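Local structure of class D beta-lactamase (Fusobacterium nucleatum subsp. polymorphum, 4IED) at residues V33-N38 with S218-S223; L90-K95 with I103-V108; L130-K135 with L150-M155; I204-G209 with N227-D232. The protein probably hydrolyses beta-lactam antibiotics such as penicillins to substituted beta-amino acids, the reaction by which class D beta-lactamases confer resistance. All blocks are in the same frame, centred on the assembly; numbering follows the deposited sequence.

Contact 1: residues V33-N38 with S218-S223; sequences VYDLKN and SDNIYS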
# COMPACT_ATOMS: atom_id res chain seq x y z
N VAL A 33 -8.74 -0.49 10.85
CA VAL A 33 -7.57 -0.23 11.66
C VAL A 33 -7.41 -1.40 12.64
O VAL A 33 -8.34 -1.73 13.35
CB VAL A 33 -7.62 1.09 12.42
CG1 VAL A 33 -6.41 1.21 13.40
CG2 VAL A 33 -7.75 2.28 11.46
N TYR A 34 -6.21 -1.99 12.69
CA TYR A 34 -5.84 -3.06 13.65
C TYR A 34 -4.96 -2.43 14.71
O TYR A 34 -3.91 -1.84 14.37
CB TYR A 34 -5.15 -4.24 13.02
CG TYR A 34 -4.70 -5.32 14.01
CD1 TYR A 34 -5.63 -6.07 14.69
CD2 TYR A 34 -3.34 -5.52 14.30
CE1 TYR A 34 -5.22 -7.03 15.63
CE2 TYR A 34 -2.93 -6.47 15.18
CZ TYR A 34 -3.85 -7.25 15.80
OH TYR A 34 -3.50 -8.19 16.74
N ASP A 35 -5.41 -2.54 15.96
CA ASP A 35 -4.66 -2.10 17.14
C ASP A 35 -3.95 -3.29 17.75
O ASP A 35 -4.62 -4.16 18.30
CB ASP A 35 -5.71 -1.48 18.08
CG ASP A 35 -5.18 -1.04 19.45
OD1 ASP A 35 -4.14 -1.63 19.95
OD2 ASP A 35 -5.87 -0.23 20.11
N LEU A 36 -2.64 -3.31 17.59
CA LEU A 36 -1.83 -4.49 17.99
C LEU A 36 -1.94 -4.71 19.51
O LEU A 36 -2.14 -5.84 20.00
CB LEU A 36 -0.37 -4.31 17.60
CG LEU A 36 0.56 -5.42 18.09
CD1 LEU A 36 0.23 -6.78 17.52
CD2 LEU A 36 1.97 -5.02 17.74
N LYS A 37 -1.71 -3.66 20.30
CA LYS A 37 -1.63 -3.80 21.76
C LYS A 37 -2.91 -4.43 22.36
O LYS A 37 -2.93 -5.27 23.28
CB LYS A 37 -1.30 -2.46 22.39
CG LYS A 37 -1.03 -2.43 23.84
CD LYS A 37 -0.81 -0.99 24.33
CE LYS A 37 -0.65 -0.94 25.77
NZ LYS A 37 -0.49 0.44 26.30
N ASN A 38 -4.04 -4.02 21.81
CA ASN A 38 -5.37 -4.52 22.15
C ASN A 38 -5.95 -5.62 21.31
O ASN A 38 -7.05 -6.11 21.64
CB ASN A 38 -6.38 -3.38 22.22
CG ASN A 38 -6.04 -2.39 23.29
OD1 ASN A 38 -6.03 -2.73 24.52
ND2 ASN A 38 -5.75 -1.16 22.87
N SER A 218 5.11 4.78 20.89
CA SER A 218 6.05 4.26 21.84
C SER A 218 5.68 2.88 22.32
O SER A 218 6.56 2.12 22.79
CB SER A 218 6.18 5.24 23.05
OG SER A 218 4.95 5.27 23.75
N ASP A 219 4.40 2.51 22.28
CA ASP A 219 3.99 1.22 22.77
C ASP A 219 2.89 0.52 22.00
O ASP A 219 2.35 -0.47 22.47
CB ASP A 219 3.63 1.17 24.24
CG ASP A 219 2.35 1.93 24.53
OD1 ASP A 219 1.84 2.61 23.58
OD2 ASP A 219 1.86 1.89 25.64
N ASN A 220 2.62 0.94 20.77
CA ASN A 220 1.65 0.29 19.95
C ASN A 220 1.96 0.46 18.46
O ASN A 220 2.86 1.20 18.06
CB ASN A 220 0.26 0.89 20.28
CG ASN A 220 -0.89 -0.05 20.00
OD1 ASN A 220 -0.72 -1.10 19.39
ND2 ASN A 220 -2.10 0.32 20.53
N ILE A 221 1.26 -0.34 17.67
CA ILE A 221 1.30 -0.25 16.17
C ILE A 221 -0.11 -0.39 15.69
O ILE A 221 -0.81 -1.33 16.01
CB ILE A 221 2.12 -1.38 15.49
CG1 ILE A 221 3.52 -1.41 16.08
CG2 ILE A 221 2.14 -1.17 14.01
CD1 ILE A 221 4.39 -2.55 15.60
N TYR A 222 -0.54 0.63 14.89
CA TYR A 222 -1.88 0.67 14.28
C TYR A 222 -1.73 0.46 12.82
O TYR A 222 -1.20 1.33 12.13
CB TYR A 222 -2.57 2.02 14.57
CG TYR A 222 -2.64 2.39 16.02
CD1 TYR A 222 -1.55 3.04 16.61
CD2 TYR A 222 -3.79 2.16 16.79
CE1 TYR A 222 -1.54 3.43 17.92
CE2 TYR A 222 -3.72 2.49 18.16
CZ TYR A 222 -2.61 3.11 18.70
OH TYR A 222 -2.55 3.47 20.10
N SER A 223 -2.16 -0.71 12.32
CA SER A 223 -2.04 -0.98 10.89
C SER A 223 -3.39 -0.62 10.25
O SER A 223 -4.45 -0.82 10.85
CB SER A 223 -1.77 -2.43 10.65
OG SER A 223 -0.43 -2.73 11.11

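Contact 2: residues L90-K95 with I103-V108; sequences LDSWAK and IKVSQV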
# COMPACT_ATOMS: atom_id res chain seq x y z
N LEU A 90 3.82 11.54 -14.64
CA LEU A 90 4.28 12.60 -13.74
C LEU A 90 5.73 12.96 -14.03
O LEU A 90 6.54 12.13 -14.31
CB LEU A 90 4.18 12.09 -12.29
CG LEU A 90 2.80 11.88 -11.73
CD1 LEU A 90 2.81 11.24 -10.34
CD2 LEU A 90 1.92 13.11 -11.78
N ASP A 91 5.99 14.24 -13.95
CA ASP A 91 7.32 14.75 -14.28
C ASP A 91 8.39 14.22 -13.29
O ASP A 91 9.53 14.05 -13.67
CB ASP A 91 7.33 16.27 -14.24
CG ASP A 91 8.59 16.90 -14.78
OD1 ASP A 91 8.83 16.81 -16.00
OD2 ASP A 91 9.36 17.52 -13.95
N SER A 92 7.97 13.94 -12.06
CA SER A 92 8.85 13.36 -11.10
C SER A 92 9.35 12.00 -11.50
O SER A 92 10.35 11.50 -10.98
CB SER A 92 8.25 13.24 -9.71
OG SER A 92 7.16 12.30 -9.78
N TRP A 93 8.68 11.36 -12.48
CA TRP A 93 9.18 10.07 -12.98
C TRP A 93 10.22 10.15 -14.07
O TRP A 93 10.80 9.12 -14.41
CB TRP A 93 7.95 9.29 -13.59
CG TRP A 93 6.82 9.03 -12.63
CD1 TRP A 93 6.76 9.32 -11.31
CD2 TRP A 93 5.63 8.34 -12.95
NE1 TRP A 93 5.55 8.92 -10.79
CE2 TRP A 93 4.83 8.30 -11.79
CE3 TRP A 93 5.14 7.82 -14.13
CZ2 TRP A 93 3.51 7.77 -11.80
CZ3 TRP A 93 3.84 7.33 -14.10
CH2 TRP A 93 3.10 7.26 -12.96
N ALA A 94 10.52 11.35 -14.55
CA ALA A 94 11.38 11.50 -15.75
C ALA A 94 12.85 11.64 -15.36
O ALA A 94 13.53 12.61 -15.67
CB ALA A 94 10.96 12.76 -16.48
N LYS A 95 13.35 10.63 -14.60
CA LYS A 95 14.69 10.60 -14.13
C LYS A 95 15.11 9.18 -13.67
O LYS A 95 14.26 8.38 -13.25
CB LYS A 95 14.90 11.65 -13.03
CG LYS A 95 13.92 11.60 -11.85
CD LYS A 95 13.68 12.95 -11.21
CE LYS A 95 12.81 13.79 -12.16
NZ LYS A 95 12.69 15.19 -11.62
N ILE A 103 9.39 4.40 -5.06
CA ILE A 103 8.16 4.17 -4.27
C ILE A 103 7.56 5.49 -3.79
O ILE A 103 6.34 5.65 -3.77
CB ILE A 103 8.33 3.13 -3.16
CG1 ILE A 103 6.98 2.64 -2.64
CG2 ILE A 103 9.15 3.74 -1.97
CD1 ILE A 103 7.05 1.41 -1.72
N LYS A 104 8.43 6.47 -3.45
CA LYS A 104 7.98 7.68 -2.90
C LYS A 104 7.15 8.50 -3.89
O LYS A 104 6.19 9.20 -3.52
CB LYS A 104 9.18 8.51 -2.45
CG LYS A 104 9.78 8.01 -1.15
CD LYS A 104 11.11 8.70 -0.87
CE LYS A 104 11.79 8.27 0.43
NZ LYS A 104 11.16 8.84 1.64
N VAL A 105 7.55 8.41 -5.16
CA VAL A 105 6.86 9.12 -6.22
C VAL A 105 5.85 8.26 -7.01
O VAL A 105 5.15 8.74 -7.88
CB VAL A 105 7.79 9.80 -7.24
CG1 VAL A 105 8.83 10.65 -6.43
CG2 VAL A 105 8.53 8.84 -8.13
N SER A 106 5.83 6.99 -6.66
CA SER A 106 4.96 5.97 -7.33
C SER A 106 5.32 5.83 -8.81
O SER A 106 4.48 5.90 -9.74
CB SER A 106 3.49 6.34 -7.14
OG SER A 106 2.71 5.11 -7.16
N GLN A 107 6.62 5.68 -9.05
CA GLN A 107 7.20 5.68 -10.39
C GLN A 107 6.88 4.35 -11.10
O GLN A 107 7.66 3.38 -11.08
CB GLN A 107 8.71 5.97 -10.31
CG GLN A 107 9.42 6.25 -11.64
CD GLN A 107 10.89 6.54 -11.43
OE1 GLN A 107 11.48 5.91 -10.52
NE2 GLN A 107 11.52 7.30 -12.30
N VAL A 108 5.71 4.26 -11.69
CA VAL A 108 5.27 3.01 -12.31
C VAL A 108 6.28 2.42 -13.23
O VAL A 108 6.44 1.22 -13.18
CB VAL A 108 3.93 3.22 -12.98
CG1 VAL A 108 3.36 1.86 -13.49
CG2 VAL A 108 2.87 3.74 -12.04

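Contact 3: residues L130-K135 with L150-M155; sequences LNYGNK and LKISAM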
# COMPACT_ATOMS: atom_id res chain seq x y z
N LEU A 130 3.68 -14.64 0.57
CA LEU A 130 2.87 -13.67 1.27
C LEU A 130 1.42 -14.00 1.48
O LEU A 130 0.71 -13.31 2.19
CB LEU A 130 2.93 -12.31 0.53
CG LEU A 130 4.26 -11.58 0.52
CD1 LEU A 130 4.38 -10.59 -0.61
CD2 LEU A 130 4.64 -10.97 1.87
N ASN A 131 0.94 -15.04 0.76
CA ASN A 131 -0.45 -15.33 0.63
C ASN A 131 -1.27 -14.03 0.29
O ASN A 131 -2.28 -13.74 0.91
CB ASN A 131 -1.03 -15.94 1.88
CG ASN A 131 -2.40 -16.53 1.64
OD1 ASN A 131 -2.70 -17.10 0.56
ND2 ASN A 131 -3.25 -16.42 2.64
N TYR A 132 -0.76 -13.27 -0.69
CA TYR A 132 -1.22 -11.90 -1.02
C TYR A 132 -2.52 -11.93 -1.82
O TYR A 132 -2.55 -12.26 -3.02
CB TYR A 132 -0.14 -11.15 -1.84
CG TYR A 132 -0.45 -9.68 -2.07
CD1 TYR A 132 -1.28 -9.28 -3.06
CD2 TYR A 132 0.15 -8.67 -1.27
CE1 TYR A 132 -1.57 -7.94 -3.21
CE2 TYR A 132 -0.15 -7.35 -1.45
CZ TYR A 132 -1.01 -6.95 -2.43
OH TYR A 132 -1.25 -5.63 -2.66
N GLY A 133 -3.62 -11.53 -1.18
CA GLY A 133 -4.87 -11.47 -1.88
C GLY A 133 -5.20 -12.75 -2.61
O GLY A 133 -5.01 -13.85 -2.10
N ASN A 134 -5.76 -12.63 -3.80
CA ASN A 134 -6.04 -13.81 -4.61
C ASN A 134 -4.85 -14.45 -5.33
O ASN A 134 -4.97 -15.50 -5.98
CB ASN A 134 -7.21 -13.55 -5.59
CG ASN A 134 -6.88 -12.54 -6.67
OD1 ASN A 134 -5.69 -12.14 -6.84
ND2 ASN A 134 -7.93 -12.13 -7.45
N LYS A 135 -3.71 -13.76 -5.25
CA LYS A 135 -2.45 -14.33 -5.79
C LYS A 135 -2.52 -14.53 -7.34
O LYS A 135 -1.75 -15.30 -7.92
CB LYS A 135 -2.02 -15.63 -5.12
CG LYS A 135 -1.86 -15.55 -3.61
CD LYS A 135 -1.95 -16.88 -2.90
CE LYS A 135 -3.37 -17.38 -2.66
NZ LYS A 135 -4.18 -16.57 -1.75
N LEU A 150 -5.03 -9.46 -10.21
CA LEU A 150 -4.76 -9.50 -8.74
C LEU A 150 -5.75 -8.62 -8.01
O LEU A 150 -6.09 -7.49 -8.40
CB LEU A 150 -3.36 -8.96 -8.51
CG LEU A 150 -2.81 -9.01 -7.03
CD1 LEU A 150 -2.81 -10.44 -6.54
CD2 LEU A 150 -1.40 -8.45 -7.00
N LYS A 151 -6.23 -9.13 -6.88
CA LYS A 151 -7.15 -8.36 -6.00
C LYS A 151 -6.80 -8.75 -4.55
O LYS A 151 -6.35 -9.87 -4.24
CB LYS A 151 -8.60 -8.72 -6.25
CG LYS A 151 -9.16 -8.37 -7.63
CD LYS A 151 -10.60 -8.83 -7.69
CE LYS A 151 -11.18 -8.42 -9.02
NZ LYS A 151 -12.56 -8.92 -9.09
N ILE A 152 -6.99 -7.78 -3.65
CA ILE A 152 -6.78 -7.87 -2.22
C ILE A 152 -7.73 -7.01 -1.46
O ILE A 152 -8.16 -5.96 -1.97
CB ILE A 152 -5.28 -7.58 -1.86
CG1 ILE A 152 -4.97 -7.96 -0.43
CG2 ILE A 152 -4.96 -6.14 -2.15
CD1 ILE A 152 -3.46 -7.91 -0.02
N SER A 153 -8.18 -7.46 -0.27
CA SER A 153 -9.09 -6.68 0.52
C SER A 153 -8.41 -5.78 1.53
O SER A 153 -7.25 -5.96 1.82
CB SER A 153 -10.11 -7.59 1.22
OG SER A 153 -9.44 -8.29 2.28
N ALA A 154 -9.16 -4.80 2.05
CA ALA A 154 -8.61 -3.91 3.09
C ALA A 154 -8.17 -4.78 4.28
O ALA A 154 -7.14 -4.53 4.85
CB ALA A 154 -9.63 -2.81 3.49
N MET A 155 -8.99 -5.77 4.65
CA MET A 155 -8.67 -6.62 5.81
C MET A 155 -7.36 -7.39 5.53
O MET A 155 -6.50 -7.52 6.43
CB MET A 155 -9.80 -7.63 6.11
CG MET A 155 -9.71 -8.22 7.47
SD MET A 155 -10.20 -7.07 8.75
CE MET A 155 -11.86 -6.86 8.54

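Contact 4: residues I204-G209 with N227-D232; sequences IVVPIG and NLDISD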
# COMPACT_ATOMS: atom_id res chain seq x y z
N ILE A 204 -12.07 -0.92 -14.85
CA ILE A 204 -13.00 -0.80 -13.78
C ILE A 204 -13.96 0.39 -14.06
O ILE A 204 -13.51 1.44 -14.55
CB ILE A 204 -12.18 -0.61 -12.48
CG1 ILE A 204 -12.99 -0.84 -11.26
CG2 ILE A 204 -11.42 0.72 -12.42
CD1 ILE A 204 -12.08 -0.88 -10.03
N VAL A 205 -15.24 0.25 -13.74
CA VAL A 205 -16.15 1.34 -14.00
C VAL A 205 -16.01 2.44 -12.95
O VAL A 205 -15.99 3.62 -13.27
CB VAL A 205 -17.59 0.81 -14.06
CG1 VAL A 205 -18.63 1.96 -14.22
CG2 VAL A 205 -17.77 -0.01 -15.33
N VAL A 206 -15.93 2.04 -11.69
CA VAL A 206 -15.81 2.97 -10.58
C VAL A 206 -14.39 2.81 -9.97
O VAL A 206 -14.06 1.80 -9.29
CB VAL A 206 -16.84 2.72 -9.48
CG1 VAL A 206 -16.58 3.62 -8.31
CG2 VAL A 206 -18.24 2.98 -10.05
N PRO A 207 -13.48 3.77 -10.23
CA PRO A 207 -12.09 3.65 -9.69
C PRO A 207 -12.09 3.69 -8.18
O PRO A 207 -12.95 4.24 -7.52
CB PRO A 207 -11.39 4.83 -10.33
CG PRO A 207 -12.18 5.15 -11.58
CD PRO A 207 -13.61 4.89 -11.20
N ILE A 208 -11.06 3.00 -7.67
CA ILE A 208 -10.88 2.75 -6.24
C ILE A 208 -9.57 3.42 -5.79
O ILE A 208 -8.47 3.06 -6.21
CB ILE A 208 -10.75 1.21 -5.92
CG1 ILE A 208 -11.90 0.38 -6.42
CG2 ILE A 208 -10.53 1.04 -4.38
CD1 ILE A 208 -13.18 0.66 -5.73
N GLY A 209 -9.71 4.34 -4.84
CA GLY A 209 -8.53 4.93 -4.20
C GLY A 209 -8.14 4.22 -2.92
O GLY A 209 -8.96 3.98 -2.08
N ASN A 227 -10.07 2.16 1.51
CA ASN A 227 -10.35 2.37 0.05
C ASN A 227 -11.69 3.02 -0.12
O ASN A 227 -12.60 2.93 0.68
CB ASN A 227 -10.13 1.08 -0.78
CG ASN A 227 -11.15 -0.01 -0.51
OD1 ASN A 227 -12.33 0.13 -0.71
ND2 ASN A 227 -10.65 -1.20 -0.14
N LEU A 228 -11.77 3.79 -1.19
CA LEU A 228 -12.94 4.67 -1.45
C LEU A 228 -13.19 4.68 -2.92
O LEU A 228 -12.28 4.59 -3.71
CB LEU A 228 -12.54 6.16 -1.09
CG LEU A 228 -11.97 6.48 0.30
CD1 LEU A 228 -11.32 7.88 0.42
CD2 LEU A 228 -13.20 6.27 1.22
N ASP A 229 -14.42 4.91 -3.27
CA ASP A 229 -14.81 5.19 -4.70
C ASP A 229 -14.37 6.58 -5.00
O ASP A 229 -14.88 7.52 -4.36
CB ASP A 229 -16.36 5.01 -4.89
CG ASP A 229 -16.83 3.56 -4.71
OD1 ASP A 229 -15.96 2.62 -4.70
OD2 ASP A 229 -18.05 3.42 -4.68
N ILE A 230 -13.43 6.74 -5.90
CA ILE A 230 -12.91 8.06 -6.28
C ILE A 230 -12.79 8.12 -7.76
O ILE A 230 -11.97 7.42 -8.36
CB ILE A 230 -11.61 8.45 -5.62
CG1 ILE A 230 -11.79 8.63 -4.13
CG2 ILE A 230 -11.06 9.75 -6.20
CD1 ILE A 230 -10.48 8.62 -3.38
N SER A 231 -13.69 8.88 -8.38
CA SER A 231 -13.70 9.04 -9.82
C SER A 231 -12.90 10.25 -10.32
O SER A 231 -12.58 10.32 -11.53
CB SER A 231 -15.15 9.09 -10.35
OG SER A 231 -15.74 7.78 -10.07
N ASP A 232 -12.58 11.23 -9.48
CA ASP A 232 -11.93 12.44 -9.95
C ASP A 232 -10.66 12.55 -9.12
O ASP A 232 -10.70 12.42 -7.91
CB ASP A 232 -12.76 13.67 -9.65
CG ASP A 232 -12.31 14.87 -10.47
OD1 ASP A 232 -11.18 15.29 -10.19
OD2 ASP A 232 -12.98 15.43 -11.36
O HOH W 1 -16.98 6.31 -12.16

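Contact 1: residues V33-N38 with S218-S223
Lys37 and Asn220 meet where strand 29-35 ends and strand 221-229 begins, and the lysine can be followed atom by atom. Its CB lies 3.3 Å from Asn220 OD1. Beyond it CG and then CD pass the carbonyl of Asp219, with CD 3.7 Å from Asp219 O. CE then comes within van der Waals range of Asp219 OD2, and NZ closes a salt bridge of 2.8 Å to that same OD2, met from above the carboxylate plane. CG anti to the backbone N (chi1 -174°) starts the chain toward Asp219, and the extended torsions beyond it carry NZ to the carboxylate at the exposed end of the contact.

The Asn220 amide ties the two segments together. Its ND2 donates to Asp35 OD1 at 2.9 Å, with the acceptor almost exactly in the amide plane, while its OD1 accepts from Lys37 N and Ile221 N on opposite faces. Asp35 OD1 is likewise gripped twice, by Asn220 ND2 and by Asn38 N (3.0 Å), again from opposite faces; the second bond makes an Asx motif. Asn38 ND2 holds Asp35 OD2, so both carboxylate oxygens are tied down.

Behind these side chains the ladder is antiparallel: Tyr34 and Ser223 form a hydrogen-bonded pair, Tyr34 N to Ser223 O being 2.8 Å, and Asp35 faces Tyr222 in a non-hydrogen-bonded one. Leu36 N adds a bond to Ile221 O. The arrangement is a strand end in the antiparallel sheet of the beta-lactamase fold, finished by an Asx motif whose Asp35 and Asn38 bind magnesium in crystals of this protein.

Contact 2: residues L90-K95 with I103-V108
Trp93 and Gln107 supply the donors of the three hydrogen bonds that cross here. The indole NE1 donates to Val105 O at 2.9 Å, close to the ring plane but well above the plane of the carbonyl. Gln107 NE2 donates twice, to Trp93 O at 2.9 Å and to Lys95 O at 3.1 Å, both acceptors lying near its amide plane; OE1 of the same amide is held by Ser97. An extended chain with CG anti to the backbone N (chi1 -169°) carries the amide to these carbonyls and pins the short 3-10 segment 91-93 and its exit.

Aromatic contact comes next. Gln107 CA sits 3.7 Å from the centroid of the five-membered ring, only 10° off its normal, a CH-pi contact over the face; Leu90 CB, from the tryptophan's own segment, lies over the opposite face toward its rim.

Apolar contacts finish the indole rim: Val105 CG2 lies 3.7 Å from Trp93 CD1, and Val108 CG2 touches Trp93 CH2 at 3.6 Å.

Ser106, with positive phi, ends helix 99-105 in a Schellman motif, and its OG bonds to Ser57 and Lys196. Residues 106-108 match the Ser-X-Val motif of class D active sites.

Contact 3: residues L130-K135 with L150-M155
Ile152 CD1 stands over the centre of the Tyr132 ring, 3.6 Å from the centroid and 11° off the normal, a CH-pi contact made at about a right angle between the side chains. Leu150 CD2 adds a second apolar contact, 3.8 Å from Tyr132 CE1. Tyr132 has CG anti to the backbone N (chi1 -172°), which lays the ring across both aliphatic chains.

Beside this apolar patch, two hydrogen bonds join Asn134 and Lys151. Asn134 N donates to Lys151 O at 2.9 Å, and Lys151 N returns a bond of 3.1 Å to Asn134 OD1, arriving from above the amide plane. One residue along, the chains close to a CA-CA distance of 4.1 Å at Gly133 and Ile152, where Gly133 CA makes a CA-H...O contact of 3.2 Å with Lys151 O.

Further out, bonds within the loop support this geometry. Residues 132-135 form a type II' turn, and Lys135 NZ bonds both Asn131 OD1 and Gly133 O (2.9 Å), bracing it from behind. The Asn134 amide is fixed by Glu136 N at OD1 and Pro149 O at ND2; Asn134 and Glu136 bind magnesium in crystals of this protein. Residues 132-134 spell the Tyr-Gly-Asn motif of class D enzymes.

Phe59 meets the Tyr132 ring edge-to-face. The loop leaves helix 108-130 through a Schellman motif at Asn131, while 150-153 leads into helix 154-165, N-capped by Ser153; Leu127 and Leu160 of the two helices pack on Tyr132, and Ala154 touches strand 221-229.

Contact 4: residues I204-G209 with N227-D232
Ile208 and Asp229 lie side by side and point the same way, Ile208 CD1 reaching to 3.6 Å from Asp229 OD1. Ile208 also runs beside Asn227, pointing the same way, with its CG2 branch 3.6 Å from Asn227 CB. CG2 is anti to the backbone N and CG1 beside it (chi1 -55°), so the two branches part: one lies against the asparagine, the other leads to the aspartate. Val206 comes in differently, crossing Asp229 obliquely and setting CG1 3.6 Å from Asp229 CG. The carboxylate thus has methyl groups of two residues against it, while its OD1 is engaged in a salt bridge with Arg48, which also bonds Asn227 OD1.

The backbones underneath belong to a beta hairpin of strands 208-216 and 221-229, neighbours in the antiparallel sheet of the beta-lactamase fold; this is its open end, remote from the turn. Ile208 pairs with Asp229 as a non-hydrogen-bonded pair and Gly209 with Leu228 as a hydrogen-bonded one, Gly209 N to Leu228 O being 2.8 Å and Leu228 N to Gly209 O 3.0 Å. On the face to which Leu228 turns, Ile230 CD1 lies 4.3 Å from Gly209 CA.

Beyond the last pair the ladder is prolonged by one more bond, Ile230 N to Pro207 O at 3.0 Å, the donor standing above the carbonyl plane. The proline ring lies along the departing chain, CB close to Ile230 O and CD facing Ser231 OG. A water bridges Ser231 OG to Val205 O, donating to the carbonyl.

Overall arrangement
Contacts 1 and 4 share strand 221-229: contact 1 pairs its start with strand 29-35, contact 4 its end with strand 208-216, and their centres lie 28 Å apart. Contact 3 reaches the sheet from the start of helix 154-165, where Ala154 CB packs 4.1 Å from Asn227 ND2 of contact 4. Contact 2 touches none of the others; its nearest atoms are about 11 Å from those of contact 3 and of contact 4, and its centre is 31 Å from that of contact 1, across the chain's centre. A weak hydrogen bond from Ser106 OG to NZ of the carboxylated lysine at position 60 ties contact 2 to the active site, whereas contact 1 is remote.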